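Local coordinates for HP0958 (Helicobacter pylori, PDB 3NA7), which probably acts as a chaperone and post-transcriptional regulator in flagellar biogenesis, joining a kinked coiled-coil hairpin to a zinc-ribbon domain, at residues N4-Q9 and K172-I177; Q199-C204 and R230-E235; I206-K211 and T224-G229. One frame throughout, in Å; residues are numbered along the deposited sequence.

Interaction 1: N4-Q9 and K172-I177; sequences NTHLKQ and KTEPKI
At the base of the coiled-coil hairpin, where the long helix 91-171 gives way to helix 175-188, His6 and Gln9 of the N-terminal helix 4-22 reach across to Ile177 and to the backbone of the linking turn. The two residues lie three positions apart, so both project from the same side of their helix toward 172-177. Ile177 sets its CG1 over one face of the His6 imidazole in a CH-pi contact, 3.8 Å from the ring centroid and displaced toward the rim, with CG1 21° off the ring normal. Its CD1 lies on the same side of the ring, beyond the CG-ND1 rim, 3.4 Å from His6 ND1. The two side chains cross at roughly a right angle, the ring lying flat against the isoleucine's outer branch. His6 ND1 has its polar partner outside the contact, the carbonyl of Gly2, and this bond helps fix the ring's rotation; Gln9 OE1 sits in the ring plane at another edge. Gln9 runs extended beyond CG (chi2 173°) and delivers NE2 to Lys172 O at 2.8 Å, a weak hydrogen bond because its N-H...O angle is only 128°. NE2 also passes 3.7 Å from Thr173 OG1, a hydroxyl that is bonded to Leu169 O in the last turn of helix 91-171. Glu174, the N-cap residue of helix 175-188, brings CB to 4.3 Å from His6 NE2. Its OE1 is at 4.4 Å from the same nitrogen, and Lys176 NZ lies near the other one, so any charge on His6 would probably feel opposing influences. With one bent amide bond as the sole hydrogen bond across the interface, the fit of isoleucine against imidazole probably contributes much of the contact, beside the glutamine.

Interaction 2: Q199-C204 and R230-E235; sequences QACGGC and RILYAE. With ZN (zinc ion), chain B.
The first zinc knuckle of the C4 ribbon, Cys201 to Cys204, lies against the start of strand 231-233, with Arg230 running alongside Gly203 and Leu232 facing Cys201. Both cysteines bind the zinc ion, Cys201 SG at 2.1 Å and Cys204 SG at 2.4 Å; Cys225 and Cys228 complete the site. The sulfurs arrive by different torsions: that of Cys201 is anti to its own backbone N (chi1 171°), whereas Cys204 SG stands between backbone N and carbonyl carbon (chi1 69°), and the two converge on the metal. Between them the backbone curls round the Cys201 sulfur, which accepts Cys204 N at 3.3 Å in a fairly straight bond (162°) and Gly203 N in a weaker one. These N-H groups probably ease the negative charge on the thiolate. Gly203 carries no side chain, and the aliphatic part of Arg230 exploits this, extended from CG to NE, with CD resting 3.7 Å from Gly203 CA. Farther out, Gly203 O lies over one face of the guanidinium, offset toward its rim and 3.5 Å from NH1; the oxygen sits above the plane, so this is contact without a hydrogen bond. The guanidinium finds its bonds elsewhere, NE to Thr191 OG1 for example, which helps hold it in place. Its positive charge, close to the knuckle, may partly offset the net negative charge of the zinc with its four thiolates. On the strand itself, Leu232 points its CD2 at the knuckle backbone, 4.1 Å from Gly202 N, while also packing on Val194, Ile196 and Leu208. A CxxC turn with N-H...S bonds to its first cysteine is a zinc knuckle; two sharing one metal, with a strand leaving the second, make the zinc ribbon.

Interaction 3: I206-K211 and T224-G229; sequences IRLNDK and TCPYCG. With ZN (zinc ion), chain B.
Ile206 lies against the ring of Tyr227, its CG2 over one face in a CH-pi contact, 3.8 Å from the centroid and 19° off the ring normal. CB comes in nearer the rim, 3.6 Å from Tyr227 CD2, while CD1 reaches back toward the tyrosine CB. The opposite face is taken by Pro226, whose CG sits above the ring centre, so the phenol is held between an isoleucine and the proline that precedes it. Arg207 starts its side chain away from the knuckle and contributes its carbonyl: Tyr227 OH donates to Arg207 O, which lies near the plane of the ring at its edge. The modelled separation of 2.5 Å is doubtfully short, with the hydroxyl tilted 18° from the carbonyl plane. The tyrosine thus spans from the second zinc knuckle of the ribbon to the chain that follows the first. The knuckle is built around Cys225, whose SG binds the zinc ion at 2.5 Å and accepts hydrogen bonds from Tyr227 N (3.2 Å) and Cys228 N; Cys228 SG is the other zinc ligand here, and Cys201 and Cys204 supply the remaining two. Leu208 follows, its CD2 meeting Pro226 CD at 3.8 Å and, more loosely, Tyr227 CE2. With CG anti to the carbonyl carbon (chi1 -61°), the leucine brings that branch in against the knuckle's proline, and it also packs on Ile196. Asn209 passes the phenol with its backbone N 3.9 Å from Tyr227 OH, and as N-cap of helix 210-218 it gives OD1 to Ile212 N.

Interactions 2 and 3 are the two halves of one zinc site: each supplies a CxxC pair, and their centres lie 8 Å apart. Two probable backbone hydrogen bonds tie them together, Arg230 O with Cys225 N at 2.7 Å and Gln199 O with Leu208 N, whose modelled length of 2.5 Å is doubtful. Along the chain, 206-211 and 224-229 both fall between the segments of interaction 2, so the ribbon folds back on itself around the metal. Interaction 1 stands apart at the hairpin base, its centre 18 Å from that of interaction 2, yet the domains meet: Leu7 CD2 packs on Tyr233 CB at 3.7 Å. Interaction 3, about 8 Å from interaction 1 at the nearest atoms, does not touch it.

Interaction 1: N4-Q9 and K172-I177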
loop_
_atom_site.group_PDB
_atom_site.type_symbol
_atom_site.label_atom_id
_atom_site.label_comp_id
_atom_site.label_asym_id
_atom_site.label_seq_id
_atom_site.Cartn_x
_atom_site.Cartn_y
_atom_site.Cartn_z
ATOM N N ASN A 4 -9.151 -29.218 34.989
ATOM C CA ASN A 4 -9.131 -29.735 33.625
ATOM C C ASN A 4 -10.410 -29.509 32.809
ATOM O O ASN A 4 -10.337 -29.326 31.593
ATOM C CB ASN A 4 -8.747 -31.216 33.624
ATOM C CG ASN A 4 -8.265 -31.682 32.276
ATOM O OD1 ASN A 4 -9.000 -32.336 31.539
ATOM N ND2 ASN A 4 -7.032 -31.323 31.928
ATOM N N THR A 5 -11.568 -29.525 33.467
ATOM C CA THR A 5 -12.840 -29.227 32.789
ATOM C C THR A 5 -12.943 -27.737 32.400
ATOM O O THR A 5 -13.577 -27.392 31.391
ATOM C CB THR A 5 -14.061 -29.663 33.638
ATOM O OG1 THR A 5 -14.040 -31.086 33.777
ATOM C CG2 THR A 5 -15.378 -29.267 32.979
ATOM N N HIS A 6 -12.307 -26.874 33.188
ATOM C CA HIS A 6 -12.240 -25.456 32.861
ATOM C C HIS A 6 -11.296 -25.241 31.676
ATOM O O HIS A 6 -11.603 -24.472 30.756
ATOM C CB HIS A 6 -11.832 -24.621 34.077
ATOM C CG HIS A 6 -12.846 -24.631 35.185
ATOM N ND1 HIS A 6 -12.510 -24.421 36.507
ATOM C CD2 HIS A 6 -14.184 -24.838 35.168
ATOM C CE1 HIS A 6 -13.598 -24.490 37.255
ATOM N NE2 HIS A 6 -14.628 -24.745 36.467
ATOM N N LEU A 7 -10.177 -25.967 31.693
ATOM C CA LEU A 7 -9.218 -26.007 30.587
ATOM C C LEU A 7 -9.868 -26.439 29.275
ATOM O O LEU A 7 -9.703 -25.780 28.245
ATOM C CB LEU A 7 -8.066 -26.941 30.945
ATOM C CG LEU A 7 -6.879 -27.113 30.001
ATOM C CD1 LEU A 7 -5.951 -25.904 30.077
ATOM C CD2 LEU A 7 -6.117 -28.369 30.389
ATOM N N LYS A 8 -10.623 -27.532 29.326
ATOM C CA LYS A 8 -11.393 -28.005 28.175
ATOM C C LYS A 8 -12.317 -26.911 27.655
ATOM O O LYS A 8 -12.380 -26.671 26.455
ATOM C CB LYS A 8 -12.196 -29.273 28.521
ATOM C CG LYS A 8 -13.009 -29.847 27.359
ATOM C CD LYS A 8 -13.376 -31.331 27.546
ATOM C CE LYS A 8 -13.828 -31.946 26.194
ATOM N NZ LYS A 8 -14.195 -33.409 26.255
ATOM N N GLN A 9 -13.019 -26.248 28.568
ATOM C CA GLN A 9 -13.974 -25.200 28.203
ATOM C C GLN A 9 -13.341 -24.032 27.474
ATOM O O GLN A 9 -13.911 -23.537 26.524
ATOM C CB GLN A 9 -14.739 -24.708 29.425
ATOM C CG GLN A 9 -16.043 -25.449 29.640
ATOM C CD GLN A 9 -16.704 -25.074 30.954
ATOM O OE1 GLN A 9 -16.097 -25.180 32.021
ATOM N NE2 GLN A 9 -17.961 -24.650 30.883
ATOM N N LYS A 172 -21.942 -21.045 29.658
ATOM C CA LYS A 172 -21.758 -22.241 30.477
ATOM C C LYS A 172 -20.426 -22.246 31.226
ATOM O O LYS A 172 -20.121 -23.218 31.902
ATOM C CB LYS A 172 -21.804 -23.528 29.629
ATOM C CG LYS A 172 -23.030 -23.774 28.768
ATOM C CD LYS A 172 -22.832 -25.098 28.031
ATOM C CE LYS A 172 -23.443 -25.108 26.622
ATOM N NZ LYS A 172 -24.942 -25.157 26.613
ATOM N N THR A 173 -19.621 -21.194 31.088
ATOM C CA THR A 173 -18.265 -21.173 31.682
ATOM C C THR A 173 -18.219 -20.328 32.962
ATOM O O THR A 173 -18.748 -19.225 32.998
ATOM C CB THR A 173 -17.200 -20.624 30.689
ATOM O OG1 THR A 173 -17.340 -21.264 29.419
ATOM C CG2 THR A 173 -15.825 -20.877 31.193
ATOM N N GLU A 174 -17.589 -20.858 34.009
ATOM C CA GLU A 174 -17.397 -20.125 35.256
ATOM C C GLU A 174 -16.875 -18.711 34.925
ATOM O O GLU A 174 -15.854 -18.567 34.238
ATOM C CB GLU A 174 -16.422 -20.885 36.147
ATOM C CG GLU A 174 -16.161 -20.257 37.507
ATOM C CD GLU A 174 -17.074 -20.787 38.598
ATOM O OE1 GLU A 174 -17.256 -22.020 38.638
ATOM O OE2 GLU A 174 -17.595 -19.977 39.416
ATOM N N PRO A 175 -17.583 -17.667 35.386
ATOM C CA PRO A 175 -17.214 -16.312 34.965
ATOM C C PRO A 175 -15.774 -15.962 35.275
ATOM O O PRO A 175 -15.104 -15.354 34.429
ATOM C CB PRO A 175 -18.196 -15.431 35.723
ATOM C CG PRO A 175 -19.425 -16.308 35.828
ATOM C CD PRO A 175 -18.846 -17.673 36.146
ATOM N N LYS A 176 -15.275 -16.399 36.427
ATOM C CA LYS A 176 -13.860 -16.196 36.765
ATOM C C LYS A 176 -12.872 -16.830 35.772
ATOM O O LYS A 176 -11.797 -16.296 35.559
ATOM C CB LYS A 176 -13.546 -16.698 38.178
ATOM C CG LYS A 176 -13.295 -18.207 38.303
ATOM C CD LYS A 176 -12.309 -18.520 39.421
ATOM C CE LYS A 176 -11.706 -19.933 39.291
ATOM N NZ LYS A 176 -12.497 -20.979 39.996
ATOM N N ILE A 177 -13.225 -17.989 35.218
ATOM C CA ILE A 177 -12.361 -18.731 34.303
ATOM C C ILE A 177 -12.286 -18.016 32.938
ATOM O O ILE A 177 -11.209 -17.862 32.348
ATOM C CB ILE A 177 -12.923 -20.162 34.086
ATOM C CG1 ILE A 177 -12.784 -21.034 35.365
ATOM C CG2 ILE A 177 -12.303 -20.818 32.856
ATOM C CD1 ILE A 177 -11.349 -21.315 35.826
#

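Interaction 2: Q199-C204 and R230-E235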
loop_
_atom_site.group_PDB
_atom_site.type_symbol
_atom_site.label_atom_id
_atom_site.label_comp_id
_atom_site.label_asym_id
_atom_site.label_seq_id
_atom_site.Cartn_x
_atom_site.Cartn_y
_atom_site.Cartn_z
ATOM N N GLN A 199 10.344 -28.845 26.181
ATOM C CA GLN A 199 10.131 -28.563 27.594
ATOM C C GLN A 199 9.992 -27.049 27.761
ATOM O O GLN A 199 10.263 -26.495 28.829
ATOM C CB GLN A 199 11.309 -29.100 28.410
ATOM C CG GLN A 199 11.061 -29.236 29.906
ATOM C CD GLN A 199 12.244 -29.853 30.648
ATOM O OE1 GLN A 199 12.890 -30.787 30.157
ATOM N NE2 GLN A 199 12.514 -29.346 31.848
ATOM N N ALA A 200 9.561 -26.380 26.696
ATOM C CA ALA A 200 9.459 -24.922 26.704
ATOM C C ALA A 200 8.018 -24.451 26.481
ATOM O O ALA A 200 7.193 -25.187 25.929
ATOM C CB ALA A 200 10.393 -24.328 25.654
ATOM N N CYS A 201 7.720 -23.222 26.898
ATOM C CA CYS A 201 6.387 -22.661 26.690
ATOM C C CYS A 201 6.124 -22.642 25.186
ATOM O O CYS A 201 6.953 -22.147 24.445
ATOM C CB CYS A 201 6.315 -21.243 27.270
ATOM S SG CYS A 201 4.796 -20.250 26.903
ATOM N N GLY A 202 4.993 -23.188 24.740
ATOM C CA GLY A 202 4.609 -23.119 23.329
ATOM C C GLY A 202 4.326 -21.711 22.804
ATOM O O GLY A 202 4.018 -21.531 21.616
ATOM N N GLY A 203 4.420 -20.720 23.692
ATOM C CA GLY A 203 4.135 -19.320 23.378
ATOM C C GLY A 203 5.343 -18.405 23.453
ATOM O O GLY A 203 5.521 -17.575 22.587
ATOM N N CYS A 204 6.174 -18.532 24.490
ATOM C CA CYS A 204 7.435 -17.761 24.532
ATOM C C CYS A 204 8.715 -18.574 24.270
ATOM O O CYS A 204 9.778 -17.995 24.078
ATOM C CB CYS A 204 7.556 -16.961 25.835
ATOM S SG CYS A 204 7.791 -17.956 27.304
ATOM N N ARG A 230 0.878 -16.890 29.635
ATOM C CA ARG A 230 -0.041 -17.716 28.859
ATOM C C ARG A 230 -0.541 -18.948 29.639
ATOM O O ARG A 230 0.123 -19.418 30.568
ATOM C CB ARG A 230 0.654 -18.151 27.562
ATOM C CG ARG A 230 0.922 -17.002 26.596
ATOM C CD ARG A 230 1.669 -17.477 25.364
ATOM N NE ARG A 230 1.670 -16.465 24.314
ATOM C CZ ARG A 230 2.655 -15.594 24.119
ATOM N NH1 ARG A 230 3.740 -15.615 24.888
ATOM N NH2 ARG A 230 2.574 -14.713 23.138
ATOM N N ILE A 231 -1.708 -19.460 29.247
ATOM C CA ILE A 231 -2.198 -20.738 29.729
ATOM C C ILE A 231 -1.485 -21.888 28.993
ATOM O O ILE A 231 -1.350 -21.859 27.765
ATOM C CB ILE A 231 -3.717 -20.869 29.529
ATOM C CG1 ILE A 231 -4.462 -19.816 30.347
ATOM C CG2 ILE A 231 -4.199 -22.278 29.911
ATOM C CD1 ILE A 231 -5.874 -19.565 29.844
ATOM N N LEU A 232 -1.040 -22.884 29.763
ATOM C CA LEU A 232 -0.298 -24.055 29.263
ATOM C C LEU A 232 -1.018 -25.377 29.515
ATOM O O LEU A 232 -1.597 -25.584 30.581
ATOM C CB LEU A 232 1.063 -24.145 29.949
ATOM C CG LEU A 232 2.277 -23.437 29.359
ATOM C CD1 LEU A 232 3.444 -23.610 30.314
ATOM C CD2 LEU A 232 2.601 -23.994 27.993
ATOM N N TYR A 233 -0.976 -26.275 28.540
ATOM C CA TYR A 233 -1.452 -27.636 28.766
ATOM C C TYR A 233 -0.693 -28.686 27.966
ATOM O O TYR A 233 -0.216 -28.412 26.868
ATOM C CB TYR A 233 -2.960 -27.752 28.513
ATOM C CG TYR A 233 -3.392 -27.748 27.066
ATOM C CD1 TYR A 233 -3.835 -28.918 26.443
ATOM C CD2 TYR A 233 -3.390 -26.570 26.325
ATOM C CE1 TYR A 233 -4.255 -28.908 25.104
ATOM C CE2 TYR A 233 -3.803 -26.549 24.997
ATOM C CZ TYR A 233 -4.229 -27.712 24.389
ATOM O OH TYR A 233 -4.632 -27.660 23.070
ATOM N N ALA A 234 -0.575 -29.877 28.543
ATOM C CA ALA A 234 -0.041 -31.033 27.830
ATOM C C ALA A 234 -1.146 -31.639 26.983
ATOM O O ALA A 234 -2.213 -31.966 27.502
ATOM C CB ALA A 234 0.474 -32.052 28.806
ATOM N N GLU A 235 -0.904 -31.776 25.683
ATOM C CA GLU A 235 -1.865 -32.438 24.798
ATOM C C GLU A 235 -2.144 -33.860 25.307
ATOM O O GLU A 235 -1.576 -34.834 24.804
ATOM C CB GLU A 235 -1.347 -32.455 23.350
ATOM C CG GLU A 235 -1.723 -31.221 22.514
ATOM C CD GLU A 235 -3.064 -31.368 21.792
ATOM O OE1 GLU A 235 -3.066 -31.389 20.541
ATOM O OE2 GLU A 235 -4.114 -31.468 22.469
HETATM ZN ZN ZN B . 5.618 -18.595 27.947
#

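Interaction 3: I206-K211 and T224-G229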
loop_
_atom_site.group_PDB
_atom_site.type_symbol
_atom_site.label_atom_id
_atom_site.label_comp_id
_atom_site.label_asym_id
_atom_site.label_seq_id
_atom_site.Cartn_x
_atom_site.Cartn_y
_atom_site.Cartn_z
ATOM N N ILE A 206 10.646 -20.425 26.051
ATOM C CA ILE A 206 11.687 -20.472 27.071
ATOM C C ILE A 206 11.485 -21.729 27.906
ATOM O O ILE A 206 10.365 -22.039 28.299
ATOM C CB ILE A 206 11.657 -19.194 27.933
ATOM C CG1 ILE A 206 11.835 -17.958 27.033
ATOM C CG2 ILE A 206 12.712 -19.246 29.039
ATOM C CD1 ILE A 206 11.331 -16.673 27.638
ATOM N N ARG A 207 12.564 -22.462 28.156
ATOM C CA ARG A 207 12.464 -23.796 28.758
ATOM C C ARG A 207 11.822 -23.730 30.142
ATOM O O ARG A 207 12.175 -22.882 30.953
ATOM C CB ARG A 207 13.852 -24.440 28.849
ATOM C CG ARG A 207 13.850 -25.961 28.737
ATOM C CD ARG A 207 14.015 -26.423 27.267
ATOM N NE ARG A 207 15.320 -27.028 26.951
ATOM C CZ ARG A 207 15.962 -27.929 27.699
ATOM N NH1 ARG A 207 15.445 -28.366 28.846
ATOM N NH2 ARG A 207 17.135 -28.408 27.295
ATOM N N LEU A 208 10.871 -24.617 30.403
ATOM C CA LEU A 208 10.192 -24.654 31.704
ATOM C C LEU A 208 11.015 -25.503 32.652
ATOM O O LEU A 208 11.545 -26.526 32.232
ATOM C CB LEU A 208 8.791 -25.247 31.546
ATOM C CG LEU A 208 7.860 -24.455 30.609
ATOM C CD1 LEU A 208 6.796 -25.336 29.934
ATOM C CD2 LEU A 208 7.220 -23.307 31.369
ATOM N N ASN A 209 11.137 -25.084 33.913
ATOM C CA ASN A 209 11.910 -25.860 34.886
ATOM C C ASN A 209 11.193 -27.153 35.279
ATOM O O ASN A 209 10.024 -27.366 34.939
ATOM C CB ASN A 209 12.354 -25.023 36.101
ATOM C CG ASN A 209 11.201 -24.668 37.057
ATOM O OD1 ASN A 209 10.085 -25.191 36.955
ATOM N ND2 ASN A 209 11.483 -23.777 38.001
ATOM N N ASP A 210 11.903 -28.025 35.973
ATOM C CA ASP A 210 11.380 -29.352 36.240
ATOM C C ASP A 210 10.071 -29.282 37.009
ATOM O O ASP A 210 9.109 -29.966 36.662
ATOM C CB ASP A 210 12.426 -30.208 36.965
ATOM C CG ASP A 210 13.547 -30.666 36.039
ATOM O OD1 ASP A 210 13.341 -30.691 34.795
ATOM O OD2 ASP A 210 14.625 -31.012 36.559
ATOM N N LYS A 211 10.042 -28.429 38.028
ATOM C CA LYS A 211 8.869 -28.268 38.891
ATOM C C LYS A 211 7.595 -27.951 38.102
ATOM O O LYS A 211 6.543 -28.536 38.350
ATOM C CB LYS A 211 9.135 -27.172 39.922
ATOM C CG LYS A 211 8.359 -27.313 41.218
ATOM C CD LYS A 211 8.454 -26.031 42.031
ATOM C CE LYS A 211 8.230 -26.294 43.514
ATOM N NZ LYS A 211 6.842 -26.757 43.806
ATOM N N THR A 224 -0.289 -21.410 34.177
ATOM C CA THR A 224 0.215 -20.379 33.287
ATOM C C THR A 224 1.722 -20.425 33.248
ATOM O O THR A 224 2.370 -20.777 34.237
ATOM C CB THR A 224 -0.195 -18.951 33.701
ATOM O OG1 THR A 224 0.406 -18.608 34.960
ATOM C CG2 THR A 224 -1.705 -18.819 33.776
ATOM N N CYS A 225 2.277 -20.048 32.104
ATOM C CA CYS A 225 3.708 -19.951 31.959
ATOM C C CYS A 225 4.245 -18.859 32.871
ATOM O O CYS A 225 3.690 -17.771 32.929
ATOM C CB CYS A 225 4.094 -19.657 30.507
ATOM S SG CYS A 225 5.813 -19.151 30.366
ATOM N N PRO A 226 5.354 -19.141 33.567
ATOM C CA PRO A 226 5.885 -18.152 34.503
ATOM C C PRO A 226 6.693 -17.035 33.830
ATOM O O PRO A 226 7.026 -16.039 34.477
ATOM C CB PRO A 226 6.770 -18.996 35.425
ATOM C CG PRO A 226 7.259 -20.112 34.538
ATOM C CD PRO A 226 6.111 -20.409 33.594
ATOM N N TYR A 227 7.012 -17.193 32.546
ATOM C CA TYR A 227 7.752 -16.152 31.822
ATOM C C TYR A 227 6.849 -15.156 31.115
ATOM O O TYR A 227 7.163 -13.958 31.078
ATOM C CB TYR A 227 8.751 -16.755 30.837
ATOM C CG TYR A 227 9.472 -17.975 31.372
ATOM C CD1 TYR A 227 10.267 -17.897 32.522
ATOM C CD2 TYR A 227 9.348 -19.204 30.746
ATOM C CE1 TYR A 227 10.927 -19.020 33.027
ATOM C CE2 TYR A 227 10.010 -20.336 31.240
ATOM C CZ TYR A 227 10.800 -20.236 32.375
ATOM O OH TYR A 227 11.463 -21.348 32.857
ATOM N N CYS A 228 5.720 -15.617 30.576
ATOM C CA CYS A 228 4.877 -14.711 29.776
ATOM C C CYS A 228 3.408 -14.630 30.166
ATOM O O CYS A 228 2.732 -13.700 29.762
ATOM C CB CYS A 228 4.969 -15.057 28.289
ATOM S SG CYS A 228 4.186 -16.610 27.989
ATOM N N GLY A 229 2.906 -15.599 30.917
ATOM C CA GLY A 229 1.563 -15.485 31.494
ATOM C C GLY A 229 0.508 -16.304 30.773
ATOM O O GLY A 229 -0.622 -16.405 31.235
HETATM ZN ZN ZN B . 5.618 -18.595 27.947
#